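Local coordinates for Dot/Icm T4SS effector (PDB 6VVE), which acts as a secreted Legionella pneumophila effector kinase that is activated by the host metabolite inositol hexakisphosphate and binds ADP and manganese, at residues L132-N137 with Y142-K147; K27-N32 with V38-D43. One frame throughout, in Å; residues are numbered along the deposited sequence.

Interaction 1: residues L132-N137 with Y142-K147. With IHP (inositol hexakisphosphate), chain B; ADP (adenosine-5'-diphosphate), chain C.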
loop_
_atom_site.group_PDB
_atom_site.type_symbol
_atom_site.label_atom_id
_atom_site.label_comp_id
_atom_site.label_asym_id
_atom_site.label_seq_id
_atom_site.Cartn_x
_atom_site.Cartn_y
_atom_site.Cartn_z
ATOM N N LEU A 132 6.755 8.656 -7.326
ATOM C CA LEU A 132 8.164 8.563 -7.685
ATOM C C LEU A 132 8.932 9.753 -7.126
ATOM O O LEU A 132 8.397 10.860 -7.000
ATOM C CB LEU A 132 8.355 8.505 -9.206
ATOM C CG LEU A 132 7.640 7.366 -9.926
ATOM C CD1 LEU A 132 7.731 7.558 -11.440
ATOM C CD2 LEU A 132 8.215 6.024 -9.514
ATOM N N TRP A 133 10.199 9.505 -6.797
ATOM C CA TRP A 133 11.092 10.537 -6.298
ATOM C C TRP A 133 11.750 11.231 -7.488
ATOM O O TRP A 133 12.422 10.581 -8.299
ATOM C CB TRP A 133 12.153 9.934 -5.381
ATOM C CG TRP A 133 11.631 9.490 -4.057
ATOM C CD1 TRP A 133 11.287 8.220 -3.694
ATOM C CD2 TRP A 133 11.392 10.317 -2.912
ATOM N NE1 TRP A 133 10.850 8.209 -2.389
ATOM C CE2 TRP A 133 10.908 9.480 -1.885
ATOM C CE3 TRP A 133 11.542 11.680 -2.654
ATOM C CZ2 TRP A 133 10.569 9.965 -0.625
ATOM C CZ3 TRP A 133 11.212 12.157 -1.395
ATOM C CH2 TRP A 133 10.730 11.301 -0.399
ATOM N N ASN A 134 11.552 12.540 -7.588
ATOM C CA ASN A 134 12.206 13.337 -8.615
ATOM C C ASN A 134 13.616 13.675 -8.152
ATOM O O ASN A 134 13.806 14.233 -7.061
ATOM C CB ASN A 134 11.406 14.607 -8.890
ATOM C CG ASN A 134 11.877 15.326 -10.142
ATOM O OD1 ASN A 134 12.993 15.853 -10.191
ATOM N ND2 ASN A 134 11.023 15.356 -11.160
ATOM N N ILE A 135 14.605 13.347 -8.983
ATOM C CA ILE A 135 15.997 13.424 -8.563
ATOM C C ILE A 135 16.852 14.187 -9.565
ATOM O O ILE A 135 18.084 14.060 -9.565
ATOM C CB ILE A 135 16.565 12.002 -8.353
ATOM C CG1 ILE A 135 16.538 11.241 -9.687
ATOM C CG2 ILE A 135 15.775 11.266 -7.295
ATOM C CD1 ILE A 135 16.938 9.797 -9.582
ATOM N N LYS A 136 16.217 14.991 -10.417
ATOM C CA LYS A 136 16.995 15.740 -11.403
ATOM C C LYS A 136 17.902 16.758 -10.715
ATOM O O LYS A 136 18.936 17.143 -11.263
ATOM C CB LYS A 136 16.076 16.420 -12.416
ATOM C CG LYS A 136 15.159 17.501 -11.864
ATOM C CD LYS A 136 14.045 17.794 -12.865
ATOM C CE LYS A 136 13.141 18.924 -12.388
ATOM N NZ LYS A 136 12.042 19.205 -13.358
ATOM N N ASN A 137 17.533 17.205 -9.512
ATOM C CA ASN A 137 18.424 17.949 -8.621
ATOM C C ASN A 137 18.629 17.087 -7.377
ATOM O O ASN A 137 17.693 16.896 -6.591
ATOM C CB ASN A 137 17.844 19.316 -8.252
ATOM C CG ASN A 137 18.792 20.142 -7.388
ATOM O OD1 ASN A 137 19.614 19.599 -6.645
ATOM N ND2 ASN A 137 18.678 21.464 -7.481
ATOM N N TYR A 142 12.136 15.331 -4.241
ATOM C CA TYR A 142 10.754 15.384 -3.789
ATOM C C TYR A 142 9.975 14.260 -4.445
ATOM O O TYR A 142 10.371 13.734 -5.489
ATOM C CB TYR A 142 10.111 16.740 -4.106
ATOM C CG TYR A 142 10.378 17.233 -5.504
ATOM C CD1 TYR A 142 9.609 16.796 -6.577
ATOM C CD2 TYR A 142 11.393 18.144 -5.755
ATOM C CE1 TYR A 142 9.850 17.250 -7.860
ATOM C CE2 TYR A 142 11.637 18.607 -7.038
ATOM C CZ TYR A 142 10.865 18.157 -8.084
ATOM O OH TYR A 142 11.103 18.619 -9.361
ATOM N N PHE A 143 8.848 13.911 -3.822
ATOM C CA PHE A 143 8.060 12.735 -4.177
ATOM C C PHE A 143 6.750 13.194 -4.803
ATOM O O PHE A 143 5.898 13.761 -4.114
ATOM C CB PHE A 143 7.814 11.872 -2.938
ATOM C CG PHE A 143 7.215 10.526 -3.229
ATOM C CD1 PHE A 143 8.000 9.495 -3.726
ATOM C CD2 PHE A 143 5.873 10.281 -2.986
ATOM C CE1 PHE A 143 7.451 8.253 -3.992
ATOM C CE2 PHE A 143 5.322 9.044 -3.249
ATOM C CZ PHE A 143 6.107 8.029 -3.753
ATOM N N TYR A 144 6.590 12.938 -6.104
ATOM C CA TYR A 144 5.340 13.232 -6.789
ATOM C C TYR A 144 4.359 12.081 -6.590
ATOM O O TYR A 144 4.750 10.908 -6.575
ATOM C CB TYR A 144 5.562 13.445 -8.285
ATOM C CG TYR A 144 5.985 14.836 -8.707
ATOM C CD1 TYR A 144 5.622 15.961 -7.976
ATOM C CD2 TYR A 144 6.737 15.022 -9.859
ATOM C CE1 TYR A 144 6.002 17.231 -8.371
ATOM C CE2 TYR A 144 7.125 16.293 -10.268
ATOM C CZ TYR A 144 6.755 17.391 -9.518
ATOM O OH TYR A 144 7.137 18.648 -9.922
HETATM N N MSE A 145 3.078 12.417 -6.463
HETATM C CA MSE A 145 2.023 11.408 -6.349
HETATM C C MSE A 145 0.652 12.020 -6.593
HETATM O O MSE A 145 0.480 13.215 -6.454
HETATM C CB MSE A 145 2.055 10.751 -4.966
HETATM C CG MSE A 145 1.792 11.725 -3.832
HETATM SE SE MSE A 145 1.945 10.903 -2.071
HETATM C CE MSE A 145 2.659 12.463 -1.118
ATOM N N PRO A 146 -0.320 11.188 -6.967
ATOM C CA PRO A 146 -1.685 11.698 -7.153
ATOM C C PRO A 146 -2.197 12.342 -5.874
ATOM O O PRO A 146 -2.046 11.795 -4.775
ATOM C CB PRO A 146 -2.498 10.449 -7.517
ATOM C CG PRO A 146 -1.473 9.462 -8.057
ATOM C CD PRO A 146 -0.198 9.751 -7.296
ATOM N N LYS A 147 -2.798 13.521 -6.024
ATOM C CA LYS A 147 -3.444 14.183 -4.899
ATOM C C LYS A 147 -4.851 13.624 -4.726
ATOM O O LYS A 147 -5.647 13.617 -5.675
ATOM C CB LYS A 147 -3.499 15.695 -5.112
ATOM C CG LYS A 147 -4.506 16.399 -4.211
ATOM C CD LYS A 147 -4.326 17.907 -4.221
ATOM C CE LYS A 147 -5.348 18.595 -3.309
ATOM N NZ LYS A 147 -6.747 18.469 -3.818
HETATM C C1 IHP B . 5.558 19.779 -14.167
HETATM C C2 IHP B . 6.181 21.046 -14.777
HETATM C C3 IHP B . 7.706 21.032 -14.658
HETATM C C4 IHP B . 8.292 19.772 -15.308
HETATM C C5 IHP B . 7.744 18.516 -14.603
HETATM C C6 IHP B . 6.218 18.473 -14.631
HETATM O O11 IHP B . 4.195 19.716 -14.544
HETATM P P1 IHP B . 3.051 20.004 -13.414
HETATM O O21 IHP B . 1.954 18.975 -13.540
HETATM O O31 IHP B . 3.664 19.954 -12.035
HETATM O O41 IHP B . 2.465 21.395 -13.645
HETATM O O12 IHP B . 5.662 22.154 -14.081
HETATM P P2 IHP B . 4.997 23.394 -14.946
HETATM O O22 IHP B . 4.883 23.003 -16.396
HETATM O O32 IHP B . 3.629 23.689 -14.398
HETATM O O42 IHP B . 5.882 24.606 -14.815
HETATM O O13 IHP B . 8.033 21.018 -13.298
HETATM P P3 IHP B . 9.216 21.998 -12.718
HETATM O O23 IHP B . 9.593 23.030 -13.767
HETATM O O33 IHP B . 8.693 22.697 -11.469
HETATM O O43 IHP B . 10.435 21.180 -12.349
HETATM O O14 IHP B . 9.682 19.792 -15.207
HETATM P P4 IHP B . 10.543 19.496 -16.581
HETATM O O24 IHP B . 10.241 20.547 -17.617
HETATM O O34 IHP B . 10.131 18.142 -17.136
HETATM O O44 IHP B . 12.019 19.502 -16.269
HETATM O O15 IHP B . 8.232 17.379 -15.247
HETATM P P5 IHP B . 9.303 16.420 -14.462
HETATM O O25 IHP B . 10.265 15.817 -15.466
HETATM O O35 IHP B . 10.082 17.220 -13.451
HETATM O O45 IHP B . 8.542 15.321 -13.753
HETATM O O16 IHP B . 5.778 17.444 -13.768
HETATM P P6 IHP B . 5.082 16.095 -14.411
HETATM O O26 IHP B . 3.777 15.805 -13.700
HETATM O O36 IHP B . 4.820 16.303 -15.882
HETATM O O46 IHP B . 6.040 14.934 -14.229
HETATM P PB ADP C . 2.734 10.727 7.870
HETATM O O1B ADP C . 1.936 9.579 8.457
HETATM O O2B ADP C . 2.298 12.079 8.371
HETATM O O3B ADP C . 4.238 10.513 7.864
HETATM P PA ADP C . 2.697 11.893 5.279
HETATM O O1A ADP C . 2.888 11.229 3.941
HETATM O O2A ADP C . 3.810 12.720 5.865
HETATM O O3A ADP C . 2.322 10.712 6.306
HETATM O "O5'" ADP C . 1.388 12.806 5.156
HETATM C "C5'" ADP C . 1.103 13.840 6.085
HETATM C "C4'" ADP C . -0.203 14.494 5.720
HETATM O "O4'" ADP C . -0.156 15.085 4.406
HETATM C "C3'" ADP C . -1.400 13.513 5.718
HETATM O "O3'" ADP C . -2.029 13.392 6.966
HETATM C "C2'" ADP C . -2.333 14.126 4.652
HETATM O "O2'" ADP C . -3.262 15.003 5.261
HETATM C "C1'" ADP C . -1.396 14.901 3.709
HETATM N N9 ADP C . -1.209 14.085 2.492
HETATM C C8 ADP C . -0.236 13.165 2.316
HETATM N N7 ADP C . -0.347 12.579 1.095
HETATM C C5 ADP C . -1.405 13.135 0.483
HETATM C C6 ADP C . -2.073 12.975 -0.823
HETATM N N6 ADP C . -1.599 12.090 -1.719
HETATM N N1 ADP C . -3.159 13.746 -1.087
HETATM C C2 ADP C . -3.635 14.639 -0.188
HETATM N N3 ADP C . -3.067 14.829 1.017
HETATM C C4 ADP C . -1.972 14.125 1.403
HETATM O O HOH W 1 9.632 18.652 -11.363
#
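W133 and F143 face each other at a non-hydrogen-bonded position of an antiparallel hairpin, and their side chains cross at about a right angle. F143 turns the edge of its ring to the indole face, the planes inclined by 57°, and its CD1 lies 3.4 Å from W133 NE1. F143 CB lies over the six-membered ring of W133, 3.6 Å from the centroid, in a CH-pi contact. The indole N-H itself is spent on the backbone oxygen of D207.

The flanking pairs are hydrogen-bonded: Y144 N reaches L132 O, and N134 N reaches Y142 O at 2.7 Å. On the face that carries L132, N134, Y142 and Y144, N134 and Y142 run side by side, amide and phenol planes only 19° apart, and N134 CB presses to 3.2 Å from Y142 CE1. The Y142 chi1 of 46° sets its CG between the backbone N and carbonyl carbon and brings the ring alongside the asparagine, with CE1 over one face of the Y144 ring.

Both phenols meet at a single water, with Y142 OH 2.5 Å and Y144 OH 2.9 Å from it; the water also lies within hydrogen-bonding distance of O35 and O43 of inositol hexakisphosphate. K136, extended beyond CG, brings NZ to three phosphate oxygens, O35, O43 and O44, the nearest being O43 at 2.7 Å; N134 ND2 adds a weak bond to O35. The hairpin thus forms part of the inositol hexakisphosphate pocket, while P146 O accepts the ADP N6 amino group, resembling the adenine contact of a kinase hinge.

Strand 142-146 lies between 91-96 and the outermost strand 132-134 of a five-stranded antiparallel sheet, consistent with a protein kinase N-lobe, and L132 and I135 pack on helix 102-121.

Interaction 2: residues K27-N32 with V38-D43. With IHP (inositol hexakisphosphate), chain B.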
loop_
_atom_site.group_PDB
_atom_site.type_symbol
_atom_site.label_atom_id
_atom_site.label_comp_id
_atom_site.label_asym_id
_atom_site.label_seq_id
_atom_site.Cartn_x
_atom_site.Cartn_y
_atom_site.Cartn_z
ATOM N N LYS A 27 11.028 2.779 -18.226
ATOM C CA LYS A 27 11.101 4.140 -18.737
ATOM C C LYS A 27 9.898 4.914 -18.220
ATOM O O LYS A 27 8.830 4.336 -17.986
ATOM C CB LYS A 27 11.121 4.183 -20.268
ATOM C CG LYS A 27 12.342 3.539 -20.908
ATOM C CD LYS A 27 13.587 4.405 -20.745
ATOM C CE LYS A 27 14.798 3.744 -21.398
ATOM N NZ LYS A 27 16.045 4.542 -21.227
ATOM N N ILE A 28 10.069 6.227 -18.074
ATOM C CA ILE A 28 9.005 7.125 -17.639
ATOM C C ILE A 28 8.664 8.052 -18.798
ATOM O O ILE A 28 9.557 8.700 -19.367
ATOM C CB ILE A 28 9.415 7.940 -16.401
ATOM C CG1 ILE A 28 9.875 7.019 -15.273
ATOM C CG2 ILE A 28 8.257 8.818 -15.949
ATOM C CD1 ILE A 28 8.815 6.068 -14.773
ATOM N N TYR A 29 7.374 8.117 -19.146
ATOM C CA TYR A 29 6.910 8.930 -20.258
ATOM C C TYR A 29 5.729 9.784 -19.823
ATOM O O TYR A 29 4.855 9.320 -19.080
ATOM C CB TYR A 29 6.477 8.071 -21.457
ATOM C CG TYR A 29 7.561 7.204 -22.043
ATOM C CD1 TYR A 29 8.523 7.744 -22.888
ATOM C CD2 TYR A 29 7.618 5.843 -21.768
ATOM C CE1 TYR A 29 9.515 6.949 -23.443
ATOM C CE2 TYR A 29 8.600 5.044 -22.315
ATOM C CZ TYR A 29 9.548 5.603 -23.151
ATOM O OH TYR A 29 10.532 4.806 -23.685
ATOM N N ARG A 30 5.704 11.027 -20.304
ATOM C CA ARG A 30 4.533 11.889 -20.211
ATOM C C ARG A 30 3.800 11.830 -21.545
ATOM O O ARG A 30 4.364 12.195 -22.583
ATOM C CB ARG A 30 4.923 13.325 -19.867
ATOM C CG ARG A 30 3.725 14.207 -19.507
ATOM C CD ARG A 30 4.140 15.642 -19.140
ATOM N NE ARG A 30 5.258 16.122 -19.944
ATOM C CZ ARG A 30 6.447 16.470 -19.457
ATOM N NH1 ARG A 30 6.688 16.426 -18.159
ATOM N NH2 ARG A 30 7.395 16.884 -20.281
ATOM N N TYR A 31 2.552 11.367 -21.520
ATOM C CA TYR A 31 1.752 11.222 -22.730
ATOM C C TYR A 31 0.345 11.729 -22.462
ATOM O O TYR A 31 -0.376 11.161 -21.638
ATOM C CB TYR A 31 1.723 9.758 -23.196
ATOM C CG TYR A 31 0.679 9.470 -24.256
ATOM C CD1 TYR A 31 0.848 9.909 -25.564
ATOM C CD2 TYR A 31 -0.471 8.755 -23.950
ATOM C CE1 TYR A 31 -0.102 9.646 -26.535
ATOM C CE2 TYR A 31 -1.424 8.486 -24.912
ATOM C CZ TYR A 31 -1.234 8.934 -26.204
ATOM O OH TYR A 31 -2.182 8.669 -27.165
ATOM N N ASN A 32 -0.043 12.786 -23.165
ATOM C CA ASN A 32 -1.369 13.386 -23.035
ATOM C C ASN A 32 -1.712 13.652 -21.570
ATOM O O ASN A 32 -2.684 13.132 -21.021
ATOM C CB ASN A 32 -2.434 12.503 -23.696
ATOM C CG ASN A 32 -2.359 12.537 -25.212
ATOM O OD1 ASN A 32 -1.818 13.479 -25.799
ATOM N ND2 ASN A 32 -2.908 11.511 -25.857
ATOM N N VAL A 38 6.701 2.496 -18.005
ATOM C CA VAL A 38 6.638 1.436 -19.004
ATOM C C VAL A 38 7.756 0.441 -18.733
ATOM O O VAL A 38 8.918 0.835 -18.578
ATOM C CB VAL A 38 6.761 2.002 -20.433
ATOM C CG1 VAL A 38 6.800 0.868 -21.454
ATOM C CG2 VAL A 38 5.613 2.952 -20.734
ATOM N N ARG A 39 7.405 -0.846 -18.676
ATOM C CA ARG A 39 8.386 -1.904 -18.482
ATOM C C ARG A 39 8.637 -2.627 -19.797
ATOM O O ARG A 39 7.774 -2.672 -20.682
ATOM C CB ARG A 39 7.930 -2.897 -17.416
ATOM C CG ARG A 39 6.698 -3.706 -17.768
ATOM C CD ARG A 39 6.366 -4.709 -16.665
ATOM N NE ARG A 39 5.302 -5.635 -17.048
ATOM C CZ ARG A 39 5.501 -6.771 -17.705
ATOM N NH1 ARG A 39 6.728 -7.135 -18.051
ATOM N NH2 ARG A 39 4.473 -7.550 -18.014
ATOM N N PHE A 40 9.837 -3.194 -19.919
ATOM C CA PHE A 40 10.299 -3.810 -21.154
ATOM C C PHE A 40 10.716 -5.251 -20.909
ATOM O O PHE A 40 11.221 -5.592 -19.836
ATOM C CB PHE A 40 11.493 -3.038 -21.743
ATOM C CG PHE A 40 11.157 -1.645 -22.190
ATOM C CD1 PHE A 40 10.912 -0.641 -21.264
ATOM C CD2 PHE A 40 11.085 -1.337 -23.541
ATOM C CE1 PHE A 40 10.600 0.632 -21.668
ATOM C CE2 PHE A 40 10.772 -0.052 -23.955
ATOM C CZ PHE A 40 10.528 0.931 -23.020
ATOM N N GLU A 41 10.500 -6.096 -21.922
ATOM C CA GLU A 41 11.045 -7.443 -21.964
ATOM C C GLU A 41 11.617 -7.673 -23.355
ATOM O O GLU A 41 10.982 -7.330 -24.360
ATOM C CB GLU A 41 9.985 -8.511 -21.658
ATOM C CG GLU A 41 9.346 -8.397 -20.291
ATOM C CD GLU A 41 8.349 -9.527 -20.029
ATOM O OE1 GLU A 41 8.561 -10.630 -20.548
ATOM O OE2 GLU A 41 7.358 -9.307 -19.306
ATOM N N ASN A 42 12.810 -8.261 -23.410
ATOM C CA ASN A 42 13.451 -8.587 -24.683
ATOM C C ASN A 42 13.519 -7.361 -25.586
ATOM O O ASN A 42 13.235 -7.431 -26.778
ATOM C CB ASN A 42 12.723 -9.737 -25.378
ATOM C CG ASN A 42 12.671 -10.993 -24.525
ATOM O OD1 ASN A 42 13.646 -11.344 -23.857
ATOM N ND2 ASN A 42 11.524 -11.671 -24.534
ATOM N N ASP A 43 13.877 -6.223 -24.994
ATOM C CA ASP A 43 14.098 -4.965 -25.713
ATOM C C ASP A 43 12.826 -4.416 -26.359
ATOM O O ASP A 43 12.903 -3.665 -27.334
ATOM C CB ASP A 43 15.186 -5.127 -26.791
ATOM C CG ASP A 43 16.538 -5.478 -26.210
ATOM O OD1 ASP A 43 16.907 -4.896 -25.163
ATOM O OD2 ASP A 43 17.227 -6.337 -26.795
HETATM C C1 IHP B . 5.558 19.779 -14.167
HETATM C C2 IHP B . 6.181 21.046 -14.777
HETATM C C3 IHP B . 7.706 21.032 -14.658
HETATM C C4 IHP B . 8.292 19.772 -15.308
HETATM C C5 IHP B . 7.744 18.516 -14.603
HETATM C C6 IHP B . 6.218 18.473 -14.631
HETATM O O11 IHP B . 4.195 19.716 -14.544
HETATM P P1 IHP B . 3.051 20.004 -13.414
HETATM O O21 IHP B . 1.954 18.975 -13.540
HETATM O O31 IHP B . 3.664 19.954 -12.035
HETATM O O41 IHP B . 2.465 21.395 -13.645
HETATM O O12 IHP B . 5.662 22.154 -14.081
HETATM P P2 IHP B . 4.997 23.394 -14.946
HETATM O O22 IHP B . 4.883 23.003 -16.396
HETATM O O32 IHP B . 3.629 23.689 -14.398
HETATM O O42 IHP B . 5.882 24.606 -14.815
HETATM O O13 IHP B . 8.033 21.018 -13.298
HETATM P P3 IHP B . 9.216 21.998 -12.718
HETATM O O23 IHP B . 9.593 23.030 -13.767
HETATM O O33 IHP B . 8.693 22.697 -11.469
HETATM O O43 IHP B . 10.435 21.180 -12.349
HETATM O O14 IHP B . 9.682 19.792 -15.207
HETATM P P4 IHP B . 10.543 19.496 -16.581
HETATM O O24 IHP B . 10.241 20.547 -17.617
HETATM O O34 IHP B . 10.131 18.142 -17.136
HETATM O O44 IHP B . 12.019 19.502 -16.269
HETATM O O15 IHP B . 8.232 17.379 -15.247
HETATM P P5 IHP B . 9.303 16.420 -14.462
HETATM O O25 IHP B . 10.265 15.817 -15.466
HETATM O O35 IHP B . 10.082 17.220 -13.451
HETATM O O45 IHP B . 8.542 15.321 -13.753
HETATM O O16 IHP B . 5.778 17.444 -13.768
HETATM P P6 IHP B . 5.082 16.095 -14.411
HETATM O O26 IHP B . 3.777 15.805 -13.700
HETATM O O36 IHP B . 4.820 16.303 -15.882
HETATM O O46 IHP B . 6.040 14.934 -14.229
#
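K27 and V38 form an antiparallel hydrogen-bonded pair, with V38 N bonded to K27 O at 2.8 Å, nearly straight at 173°, and K27 N returning a bond to V38 O at 2.9 Å. They belong to the beta hairpin of strands 26-30 and 34-41, the two inner strands of a four-stranded antiparallel sheet with consecutive strand order.

Beyond this pair the contact is carried by side chains on one face. K27 bends at chi2 (-74°), and its aliphatic CG comes 3.5 Å from F40 CE1, the lysine chain crossing the phenylalanine at about a right angle. The end of the lysine leads away from the hairpin partner to a salt bridge with E21, so that its methylenes serve the packing and its ammonium group the charge pairing.

Y29 also lies across V38 at about a right angle. The valine methyl CG2, beside its own backbone N, meets the edge of the tyrosine ring near its plane, 3.7 Å from CD2. Y29 and F40 approach from opposite directions, and the tyrosine OH lies at the edge of the F40 ring, 3.9 Å from CZ. The cluster continues past the hairpin: Y29 packs on I8 and V38 on I5, both from helix 5-8, while V38 also touches Y48 and F40 touches P45 of the next strand, 44-53.

On strand 34-41, R39 NH1 makes a salt bridge to E41 OE2, using the anti lone pair of that oxygen, and R39 NE binds Y121 OH.

At the far end of its strand R30 is part of the inositol hexakisphosphate pocket. Bent at chi3 (36°), it directs the N-H of NH1 to phosphate oxygen O36 over 2.9 Å.

How the interactions relate
From the N terminus, interaction 2 comes first: strand 26-30 turns into 34-41, and the contact closes that short hairpin within the four-stranded sheet. The chain then runs through 44-53, the first three strands of the five-stranded sheet and helix 102-121 before interaction 1 closes the hairpin of strands 132-134 and 142-146, with four residues between its two segments. The two are in series, neither nested nor crossed. Their centres lie 18 Å apart, yet they touch through L132 CD1 and I28 CD1, 3.8 Å from each other. Inositol hexakisphosphate is bound by both 27-32 and 132-137, and so bridges the two sheets; interaction 1 alone extends to ADP.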